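Local coordinates for protein glycosyltransferase Gtf1 (Streptococcus pneumoniae, PDB 4PQG) that belongs to the GT-B class of glycosyltransferases, carries an added extended beta-sheet domain, and is modelled with uridine-5'-diphosphate and 2-acetamido-2-deoxy-beta-D-glucopyranose, at residues Val35-Asn40 / Asp67-Trp72; Glu158-Lys163 / Ala167-Arg172; Val293-Phe298 / Pro306-Ile311. One frame throughout, in Å; residues are numbered along the deposited sequence.

Contact 1: residues Val35-Asn40 / Asp67-Trp72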
loop_
_atom_site.group_PDB
_atom_site.type_symbol
_atom_site.label_atom_id
_atom_site.label_comp_id
_atom_site.label_asym_id
_atom_site.label_seq_id
_atom_site.Cartn_x
_atom_site.Cartn_y
_atom_site.Cartn_z
ATOM N N VAL A 35 9.152 -10.656 -8.070
ATOM C CA VAL A 35 9.011 -11.987 -8.660
ATOM C C VAL A 35 9.021 -11.918 -10.191
ATOM O O VAL A 35 9.706 -12.705 -10.853
ATOM C CB VAL A 35 7.713 -12.689 -8.213
ATOM C CG1 VAL A 35 7.443 -13.912 -9.081
ATOM C CG2 VAL A 35 7.783 -13.080 -6.740
ATOM N N PHE A 36 8.255 -10.985 -10.750
ATOM C CA PHE A 36 8.186 -10.837 -12.197
ATOM C C PHE A 36 9.532 -10.450 -12.804
ATOM O O PHE A 36 9.872 -10.934 -13.885
ATOM C CB PHE A 36 7.074 -9.876 -12.605
ATOM C CG PHE A 36 5.690 -10.381 -12.286
ATOM C CD1 PHE A 36 5.434 -11.745 -12.172
ATOM C CD2 PHE A 36 4.636 -9.490 -12.129
ATOM C CE1 PHE A 36 4.166 -12.212 -11.898
ATOM C CE2 PHE A 36 3.354 -9.951 -11.867
ATOM C CZ PHE A 36 3.114 -11.314 -11.748
ATOM N N ARG A 37 10.291 -9.606 -12.108
ATOM C CA ARG A 37 11.638 -9.250 -12.537
ATOM C C ARG A 37 12.542 -10.480 -12.590
ATOM O O ARG A 37 13.265 -10.693 -13.574
ATOM C CB ARG A 37 12.257 -8.186 -11.625
ATOM C CG ARG A 37 11.668 -6.799 -11.807
ATOM C CD ARG A 37 12.532 -5.714 -11.180
ATOM N NE ARG A 37 12.751 -5.906 -9.749
ATOM C CZ ARG A 37 12.017 -5.370 -8.772
ATOM N NH1 ARG A 37 10.982 -4.578 -9.037
ATOM N NH2 ARG A 37 12.331 -5.639 -7.514
ATOM N N LYS A 38 12.482 -11.290 -11.537
ATOM C CA LYS A 38 13.298 -12.494 -11.443
ATOM C C LYS A 38 12.949 -13.473 -12.538
ATOM O O LYS A 38 13.839 -14.098 -13.110
ATOM C CB LYS A 38 13.112 -13.168 -10.085
ATOM C CG LYS A 38 14.019 -12.640 -8.992
ATOM C CD LYS A 38 13.581 -13.197 -7.640
ATOM C CE LYS A 38 14.633 -12.997 -6.565
ATOM N NZ LYS A 38 14.937 -11.562 -6.349
ATOM N N LEU A 39 11.654 -13.613 -12.821
ATOM C CA LEU A 39 11.195 -14.505 -13.868
ATOM C C LEU A 39 11.355 -13.895 -15.261
ATOM O O LEU A 39 10.831 -14.433 -16.239
ATOM C CB LEU A 39 9.740 -14.917 -13.625
ATOM C CG LEU A 39 9.438 -15.827 -12.436
ATOM C CD1 LEU A 39 7.934 -15.942 -12.250
ATOM C CD2 LEU A 39 10.079 -17.210 -12.589
ATOM N N ASN A 40 12.081 -12.782 -15.346
ATOM C CA ASN A 40 12.210 -12.021 -16.595
ATOM C C ASN A 40 10.901 -11.897 -17.366
ATOM O O ASN A 40 10.842 -12.174 -18.562
ATOM C CB ASN A 40 13.289 -12.624 -17.494
ATOM C CG ASN A 40 14.430 -11.673 -17.732
ATOM O OD1 ASN A 40 14.526 -11.060 -18.800
ATOM N ND2 ASN A 40 15.286 -11.508 -16.728
ATOM N N ASP A 67 11.097 2.002 -12.551
ATOM C CA ASP A 67 10.329 2.996 -13.314
ATOM C C ASP A 67 9.610 2.384 -14.518
ATOM O O ASP A 67 8.473 2.740 -14.811
ATOM C CB ASP A 67 11.223 4.151 -13.788
ATOM C CG ASP A 67 11.750 5.000 -12.647
ATOM O OD1 ASP A 67 11.402 4.757 -11.457
ATOM O OD2 ASP A 67 12.521 5.930 -12.952
ATOM N N ASN A 68 10.256 1.447 -15.209
ATOM C CA ASN A 68 9.620 0.858 -16.386
ATOM C C ASN A 68 8.560 -0.193 -16.048
ATOM O O ASN A 68 7.945 -0.750 -16.936
ATOM C CB ASN A 68 10.662 0.322 -17.378
ATOM C CG ASN A 68 11.450 -0.850 -16.824
ATOM O OD1 ASN A 68 10.962 -1.623 -15.985
ATOM N ND2 ASN A 68 12.681 -0.994 -17.298
ATOM N N GLN A 69 8.351 -0.461 -14.763
ATOM C CA GLN A 69 7.213 -1.278 -14.327
ATOM C C GLN A 69 5.976 -0.429 -13.955
ATOM O O GLN A 69 4.944 -0.979 -13.569
ATOM C CB GLN A 69 7.624 -2.116 -13.117
ATOM C CG GLN A 69 8.439 -3.354 -13.434
ATOM C CD GLN A 69 8.901 -4.064 -12.175
ATOM O OE1 GLN A 69 9.474 -3.446 -11.271
ATOM N NE2 GLN A 69 8.659 -5.369 -12.110
ATOM N N VAL A 70 6.072 0.898 -14.056
ATOM C CA VAL A 70 5.026 1.767 -13.505
ATOM C C VAL A 70 4.177 2.436 -14.582
ATOM O O VAL A 70 4.718 3.069 -15.487
ATOM C CB VAL A 70 5.624 2.834 -12.563
ATOM C CG1 VAL A 70 4.557 3.830 -12.105
ATOM C CG2 VAL A 70 6.277 2.151 -11.369
ATOM N N ILE A 71 2.855 2.277 -14.479
ATOM C CA ILE A 71 1.898 3.062 -15.277
ATOM C C ILE A 71 0.996 3.883 -14.348
ATOM O O ILE A 71 0.413 3.344 -13.396
ATOM C CB ILE A 71 1.020 2.171 -16.181
ATOM C CG1 ILE A 71 1.874 1.575 -17.310
ATOM C CG2 ILE A 71 -0.115 2.997 -16.788
ATOM C CD1 ILE A 71 1.181 0.540 -18.178
ATOM N N TRP A 72 0.929 5.186 -14.596
ATOM C CA TRP A 72 -0.013 6.058 -13.918
ATOM C C TRP A 72 -1.045 6.426 -14.928
ATOM O O TRP A 72 -0.712 6.907 -16.018
ATOM C CB TRP A 72 0.681 7.292 -13.331
ATOM C CG TRP A 72 -0.264 8.256 -12.628
ATOM C CD1 TRP A 72 -1.392 7.950 -11.861
ATOM C CD2 TRP A 72 -0.194 9.720 -12.621
ATOM N NE1 TRP A 72 -2.000 9.090 -11.401
ATOM C CE2 TRP A 72 -1.330 10.185 -11.815
ATOM C CE3 TRP A 72 0.658 10.658 -13.188
ATOM C CZ2 TRP A 72 -1.570 11.530 -11.593
ATOM C CZ3 TRP A 72 0.407 12.012 -12.948
ATOM C CH2 TRP A 72 -0.693 12.435 -12.188
#

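Contact 2: residues Glu158-Lys163 / Ala167-Arg172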
loop_
_atom_site.group_PDB
_atom_site.type_symbol
_atom_site.label_atom_id
_atom_site.label_comp_id
_atom_site.label_asym_id
_atom_site.label_seq_id
_atom_site.Cartn_x
_atom_site.Cartn_y
_atom_site.Cartn_z
ATOM N N GLU A 158 -3.001 22.756 -12.886
ATOM C CA GLU A 158 -4.320 22.940 -12.331
ATOM C C GLU A 158 -4.665 24.416 -12.361
ATOM O O GLU A 158 -3.849 25.258 -11.985
ATOM C CB GLU A 158 -4.391 22.444 -10.888
ATOM C CG GLU A 158 -4.303 20.938 -10.736
ATOM C CD GLU A 158 -4.381 20.512 -9.288
ATOM O OE1 GLU A 158 -3.703 21.130 -8.441
ATOM O OE2 GLU A 158 -5.118 19.548 -9.002
ATOM N N TYR A 159 -5.905 24.697 -12.751
ATOM C CA TYR A 159 -6.413 26.049 -12.896
ATOM C C TYR A 159 -7.516 26.292 -11.876
ATOM O O TYR A 159 -8.393 25.443 -11.692
ATOM C CB TYR A 159 -6.912 26.289 -14.325
ATOM C CG TYR A 159 -5.834 26.012 -15.354
ATOM C CD1 TYR A 159 -4.865 26.968 -15.653
ATOM C CD2 TYR A 159 -5.756 24.771 -15.987
ATOM C CE1 TYR A 159 -3.868 26.707 -16.591
ATOM C CE2 TYR A 159 -4.764 24.496 -16.915
ATOM C CZ TYR A 159 -3.833 25.465 -17.217
ATOM O OH TYR A 159 -2.856 25.183 -18.130
ATOM N N PHE A 160 -7.422 27.438 -11.198
ATOM C CA PHE A 160 -8.312 27.807 -10.106
ATOM C C PHE A 160 -8.923 29.188 -10.328
ATOM O O PHE A 160 -8.303 30.056 -10.937
ATOM C CB PHE A 160 -7.545 27.874 -8.779
ATOM C CG PHE A 160 -6.932 26.575 -8.344
ATOM C CD1 PHE A 160 -7.529 25.811 -7.350
ATOM C CD2 PHE A 160 -5.735 26.135 -8.894
ATOM C CE1 PHE A 160 -6.949 24.625 -6.916
ATOM C CE2 PHE A 160 -5.152 24.949 -8.472
ATOM C CZ PHE A 160 -5.760 24.191 -7.483
ATOM N N ALA A 161 -10.135 29.381 -9.809
ATOM C CA ALA A 161 -10.770 30.701 -9.768
ATOM C C ALA A 161 -11.401 30.934 -8.381
ATOM O O ALA A 161 -11.832 29.982 -7.718
ATOM C CB ALA A 161 -11.811 30.831 -10.868
ATOM N N PRO A 162 -11.444 32.204 -7.930
ATOM C CA PRO A 162 -11.915 32.511 -6.577
ATOM C C PRO A 162 -13.431 32.450 -6.454
ATOM O O PRO A 162 -14.138 32.916 -7.345
ATOM C CB PRO A 162 -11.438 33.960 -6.349
ATOM C CG PRO A 162 -10.554 34.292 -7.506
ATOM C CD PRO A 162 -11.003 33.418 -8.634
ATOM N N LYS A 163 -13.911 31.868 -5.360
ATOM C CA LYS A 163 -15.338 31.872 -5.035
ATOM C C LYS A 163 -15.479 31.995 -3.523
ATOM O O LYS A 163 -15.066 31.099 -2.777
ATOM C CB LYS A 163 -16.019 30.604 -5.550
ATOM C CG LYS A 163 -17.459 30.804 -5.985
ATOM C CD LYS A 163 -17.740 30.035 -7.270
ATOM C CE LYS A 163 -19.078 30.423 -7.880
ATOM N NZ LYS A 163 -20.213 29.751 -7.189
ATOM N N ALA A 167 -10.188 29.363 -3.331
ATOM C CA ALA A 167 -9.746 28.927 -4.655
ATOM C C ALA A 167 -10.503 27.663 -5.060
ATOM O O ALA A 167 -10.464 26.655 -4.353
ATOM C CB ALA A 167 -8.241 28.677 -4.651
ATOM N N VAL A 168 -11.207 27.732 -6.186
ATOM C CA VAL A 168 -12.000 26.604 -6.683
ATOM C C VAL A 168 -11.315 25.995 -7.909
ATOM O O VAL A 168 -11.116 26.679 -8.904
ATOM C CB VAL A 168 -13.440 27.042 -7.047
ATOM C CG1 VAL A 168 -14.204 25.904 -7.714
ATOM C CG2 VAL A 168 -14.180 27.520 -5.801
ATOM N N LEU A 169 -10.968 24.715 -7.828
ATOM C CA LEU A 169 -10.344 24.005 -8.956
ATOM C C LEU A 169 -11.349 23.776 -10.073
ATOM O O LEU A 169 -12.345 23.116 -9.854
ATOM C CB LEU A 169 -9.775 22.664 -8.501
ATOM C CG LEU A 169 -9.193 21.779 -9.612
ATOM C CD1 LEU A 169 -8.008 22.458 -10.280
ATOM C CD2 LEU A 169 -8.814 20.395 -9.075
ATOM N N TYR A 170 -11.095 24.297 -11.268
ATOM C CA TYR A 170 -12.009 24.012 -12.390
ATOM C C TYR A 170 -11.444 23.184 -13.551
ATOM O O TYR A 170 -12.210 22.575 -14.311
ATOM C CB TYR A 170 -12.693 25.284 -12.908
ATOM C CG TYR A 170 -11.762 26.340 -13.430
ATOM C CD1 TYR A 170 -11.397 26.373 -14.779
ATOM C CD2 TYR A 170 -11.251 27.330 -12.581
ATOM C CE1 TYR A 170 -10.543 27.353 -15.276
ATOM C CE2 TYR A 170 -10.394 28.316 -13.070
ATOM C CZ TYR A 170 -10.044 28.324 -14.418
ATOM O OH TYR A 170 -9.197 29.301 -14.905
ATOM N N GLN A 171 -10.126 23.164 -13.705
ATOM C CA GLN A 171 -9.518 22.474 -14.854
ATOM C C GLN A 171 -8.158 21.913 -14.486
ATOM O O GLN A 171 -7.385 22.559 -13.760
ATOM C CB GLN A 171 -9.369 23.432 -16.047
ATOM C CG GLN A 171 -8.791 22.835 -17.332
ATOM C CD GLN A 171 -8.861 23.814 -18.496
ATOM O OE1 GLN A 171 -9.819 24.573 -18.603
ATOM N NE2 GLN A 171 -7.836 23.814 -19.366
ATOM N N ARG A 172 -7.890 20.710 -14.990
ATOM C CA ARG A 172 -6.560 20.106 -14.941
ATOM C C ARG A 172 -6.142 19.784 -16.357
ATOM O O ARG A 172 -6.918 19.191 -17.099
ATOM C CB ARG A 172 -6.599 18.788 -14.181
ATOM C CG ARG A 172 -6.768 18.923 -12.707
ATOM C CD ARG A 172 -6.093 17.740 -12.039
ATOM N NE ARG A 172 -6.307 17.803 -10.604
ATOM C CZ ARG A 172 -7.263 17.161 -9.941
ATOM N NH1 ARG A 172 -8.134 16.380 -10.569
ATOM N NH2 ARG A 172 -7.343 17.300 -8.622
#

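Contact 3: residues Val293-Phe298 / Pro306-Ile311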
loop_
_atom_site.group_PDB
_atom_site.type_symbol
_atom_site.label_atom_id
_atom_site.label_comp_id
_atom_site.label_asym_id
_atom_site.label_seq_id
_atom_site.Cartn_x
_atom_site.Cartn_y
_atom_site.Cartn_z
ATOM N N VAL A 293 -12.258 -21.903 2.369
ATOM C CA VAL A 293 -13.394 -21.098 2.840
ATOM C C VAL A 293 -14.137 -20.471 1.661
ATOM O O VAL A 293 -15.349 -20.633 1.514
ATOM C CB VAL A 293 -12.937 -20.002 3.839
ATOM C CG1 VAL A 293 -14.035 -18.961 4.043
ATOM C CG2 VAL A 293 -12.550 -20.631 5.170
ATOM N N LEU A 294 -13.394 -19.785 0.803
ATOM C CA LEU A 294 -13.992 -19.100 -0.332
ATOM C C LEU A 294 -14.641 -20.093 -1.294
ATOM O O LEU A 294 -15.771 -19.872 -1.747
ATOM C CB LEU A 294 -12.949 -18.244 -1.059
ATOM C CG LEU A 294 -13.422 -17.302 -2.181
ATOM C CD1 LEU A 294 -14.518 -16.351 -1.713
ATOM C CD2 LEU A 294 -12.231 -16.536 -2.753
ATOM N N GLN A 295 -13.940 -21.191 -1.594
ATOM C CA GLN A 295 -14.516 -22.207 -2.488
ATOM C C GLN A 295 -15.887 -22.677 -1.985
ATOM O O GLN A 295 -16.872 -22.657 -2.731
ATOM C CB GLN A 295 -13.561 -23.390 -2.707
ATOM C CG GLN A 295 -13.923 -24.204 -3.944
ATOM C CD GLN A 295 -13.537 -23.497 -5.229
ATOM O OE1 GLN A 295 -12.358 -23.328 -5.503
ATOM N NE2 GLN A 295 -14.533 -23.082 -6.027
ATOM N N GLU A 296 -15.945 -23.061 -0.712
ATOM C CA GLU A 296 -17.189 -23.464 -0.066
ATOM C C GLU A 296 -18.273 -22.397 -0.190
ATOM O O GLU A 296 -19.441 -22.716 -0.441
ATOM C CB GLU A 296 -16.962 -23.794 1.420
ATOM C CG GLU A 296 -16.079 -25.016 1.666
ATOM C CD GLU A 296 -15.699 -25.217 3.137
ATOM O OE1 GLU A 296 -15.941 -24.311 3.968
ATOM O OE2 GLU A 296 -15.148 -26.294 3.470
ATOM N N GLN A 297 -17.902 -21.133 0.009
ATOM C CA GLN A 297 -18.908 -20.070 -0.019
ATOM C C GLN A 297 -19.447 -19.835 -1.423
ATOM O O GLN A 297 -20.630 -19.570 -1.590
ATOM C CB GLN A 297 -18.382 -18.783 0.621
ATOM C CG GLN A 297 -18.251 -18.903 2.134
ATOM C CD GLN A 297 -17.339 -17.858 2.731
ATOM O OE1 GLN A 297 -16.479 -17.292 2.052
ATOM N NE2 GLN A 297 -17.531 -17.583 4.005
ATOM N N PHE A 298 -18.580 -19.946 -2.427
ATOM C CA PHE A 298 -19.036 -19.869 -3.811
ATOM C C PHE A 298 -20.092 -20.938 -4.104
ATOM O O PHE A 298 -21.137 -20.655 -4.712
ATOM C CB PHE A 298 -17.847 -19.942 -4.789
ATOM C CG PHE A 298 -17.273 -18.583 -5.128
ATOM C CD1 PHE A 298 -18.089 -17.584 -5.669
ATOM C CD2 PHE A 298 -15.943 -18.297 -4.886
ATOM C CE1 PHE A 298 -17.586 -16.322 -5.962
ATOM C CE2 PHE A 298 -15.427 -17.056 -5.191
ATOM C CZ PHE A 298 -16.251 -16.063 -5.729
ATOM N N PRO A 306 -15.703 -20.825 -9.378
ATOM C CA PRO A 306 -14.521 -20.296 -10.024
ATOM C C PRO A 306 -13.274 -21.060 -9.613
ATOM O O PRO A 306 -13.281 -21.775 -8.607
ATOM C CB PRO A 306 -14.462 -18.856 -9.513
ATOM C CG PRO A 306 -15.134 -18.886 -8.189
ATOM C CD PRO A 306 -16.077 -20.056 -8.170
ATOM N N LYS A 307 -12.221 -20.913 -10.409
ATOM C CA LYS A 307 -10.919 -21.439 -10.079
ATOM C C LYS A 307 -10.284 -20.525 -9.038
ATOM O O LYS A 307 -10.332 -19.300 -9.162
ATOM C CB LYS A 307 -10.038 -21.512 -11.322
ATOM C CG LYS A 307 -8.625 -21.977 -11.020
ATOM C CD LYS A 307 -7.849 -22.354 -12.267
ATOM C CE LYS A 307 -6.638 -23.195 -11.874
ATOM N NZ LYS A 307 -5.737 -23.483 -13.022
ATOM N N ILE A 308 -9.706 -21.129 -8.009
ATOM C CA ILE A 308 -9.066 -20.371 -6.930
ATOM C C ILE A 308 -7.694 -20.959 -6.672
ATOM O O ILE A 308 -7.574 -22.141 -6.386
ATOM C CB ILE A 308 -9.893 -20.407 -5.636
ATOM C CG1 ILE A 308 -11.303 -19.852 -5.867
ATOM C CG2 ILE A 308 -9.161 -19.689 -4.514
ATOM C CD1 ILE A 308 -12.220 -19.973 -4.661
ATOM N N VAL A 309 -6.660 -20.141 -6.781
ATOM C CA VAL A 309 -5.293 -20.621 -6.599
ATOM C C VAL A 309 -4.687 -19.953 -5.371
ATOM O O VAL A 309 -4.968 -18.782 -5.099
ATOM C CB VAL A 309 -4.421 -20.429 -7.876
ATOM C CG1 VAL A 309 -4.348 -18.980 -8.308
ATOM C CG2 VAL A 309 -3.008 -20.973 -7.682
ATOM N N THR A 310 -3.876 -20.705 -4.630
ATOM C CA THR A 310 -3.177 -20.183 -3.472
ATOM C C THR A 310 -1.770 -19.745 -3.846
ATOM O O THR A 310 -0.934 -20.562 -4.204
ATOM C CB THR A 310 -3.117 -21.209 -2.332
ATOM O OG1 THR A 310 -4.452 -21.547 -1.919
ATOM C CG2 THR A 310 -2.326 -20.653 -1.148
ATOM N N ILE A 311 -1.515 -18.439 -3.777
ATOM C CA ILE A 311 -0.177 -17.913 -3.996
ATOM C C ILE A 311 0.069 -16.847 -2.943
ATOM O O ILE A 311 -0.606 -15.811 -2.949
ATOM C CB ILE A 311 0.010 -17.295 -5.397
ATOM C CG1 ILE A 311 -0.559 -18.199 -6.498
ATOM C CG2 ILE A 311 1.479 -16.978 -5.642
ATOM C CD1 ILE A 311 -0.705 -17.489 -7.828
HETATM O O HOH W 1 -10.386 -24.009 -7.388
#

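Contact 1: residues Val35-Asn40 / Asp67-Trp72
The guanidinium of Arg-37 and the carboxamide of Gln-69 are the two flat groups here, and they meet with their planes 68° apart. Gln-69 OE1 sits at the guanidinium edge, almost exactly in its plane, and accepts a hydrogen bond from Arg-37 NH1 at 2.9 Å, with an N-H...O angle of 148°. Seen from the amide, NH1 lies in the carbonyl plane on a lone pair of OE1. The aliphatic part of the arginine runs past the same amide at about a right angle, bringing Arg-37 CG within 3.3 Å of Gln-69 NE2. A bend at chi3 (-58°) then turns the arginine chain so that NH1 can reach OE1.

Both ends of the amide have further partners. Asp-66 N also donates to OE1, while NE2 donates to Ala-33 O on helix 24-38, the helix that carries Arg-37. With bonds at both ends, the buried carboxamide is fixed in its flip and ties the last turns of that helix to the start of strand 70-72, an outermost strand of the seven-stranded parallel sheet. Two donors on OE1 probably polarise the amide; the ion pair of Arg-37 NE with Asp-66 OD2 is long and weak, and may offset the arginine's charge only in part.

Contact 2: residues Glu158-Lys163 / Ala167-Arg172
Arg-172 and Glu-158 lie side by side on one face of the sheet, pointing the same way, as a non-hydrogen-bonded antiparallel pair. Outward along the glutamate, CB packs against Leu-169 CD1 at 3.7 Å, CG runs alongside Arg-172 CG, and the extended chain carries OE2 to the guanidinium edge. There Arg-172 NE donates to Glu-158 OE2 at 2.7 Å, a salt bridge on the anti lone pair of that oxygen. The bond is fairly straight, 161°. Carboxylate and guanidinium lie nearly coplanar, 20° apart, and a weak bond from NH2 reaches the same oxygen. The other oxygen, OE1, is taken by Tyr-149 OH on the adjoining strand 143-150, so both carboxylate oxygens have partners.

On this face too, Leu-169 CD1 lies over the Phe-160 ring in a CH-pi contact, 4.1 Å from the centroid. The opposite face carries Tyr-159 and Gln-171, side by side. Between these pairs the register slips: Tyr-159 O accepts from Tyr-170 N at 3.0 Å and only weakly from Gln-171 N. Tyr-170 CG stands between its own N and carbonyl carbon (chi1 60°), which folds the ring back over the partner strand: Tyr-159 CB meets its face, and Ala-161 N lies at its edge. Beyond the slip, Ala-161 and Val-168 exchange two backbone bonds.

Two residues facing one define a classic beta bulge, here set in the hairpin of strands 154-163 and 166-175, in the interior of the ten-stranded antiparallel sheet of the GtfA extended beta-sheet domain.

Contact 3: residues Val293-Phe298 / Pro306-Ile311
A beta-alpha-beta unit made of strand 282-285, helix 288-301 and strand 308-310 contains this contact, in which the helix packs on the strand it leads into. Pro-306 meets Phe-298 over the ring: Pro-306 CG stands 3.6 Å from the centroid of the Phe-298 ring, close to the normal, a CH-pi contact offset toward the CD2-CE2 side. Ile-308 CD1 comes to the same ring at its edge and also lies 3.8 Å from Leu-294 CG, so CD1 touches both Leu-294 and Phe-298.

Gln-295 supplies the polar link. Its chain bends at chi2 (75°), folding the amide down past Ile-308 so that NE2 donates to Pro-306 O at 3.2 Å. The bond is fairly straight, 163°, and lies in both the carbonyl and the amide planes. Gln-295 OE1 accepts a hydrogen bond from a water 2.8 Å away, and this water in turn accepts from Ile-308 N at 3.0 Å. NE2 also donates to OE1 of Gln-305, the residue before Pro-306 and its stronger partner.

Helix and strand run antiparallel at 172°, their axes 10.0 Å apart. Phe-298 also meets Phe-283 of strand 282-285 and stands edge-to-face with Phe-274 of helix 271-275, while strand 308-310 forms one border of the seven-stranded parallel sheet.

Along the chain the three contacts follow one another, each closing before the next opens. Contacts 1 and 3 share the seven-stranded parallel sheet but belong to its opposite borders, strand 70-72 and strand 308-310; their centres lie about 27 Å apart. Helix 494-508 near the C-terminus reaches both neighbourhoods, with Trp-501 touching Phe-36 of contact 1 and Ile-311 of contact 3. Contact 2 belongs to the separate antiparallel sheet, inserted in the sequence between strands 70-72 and 223-226. Its centre is about 36 Å from the centre of contact 1 and about 47 Å from that of contact 3. Leu-52 touches both Glu-158 and Trp-72, so the extended beta-sheet domain packs beside the 70-72 border, far from contact 3.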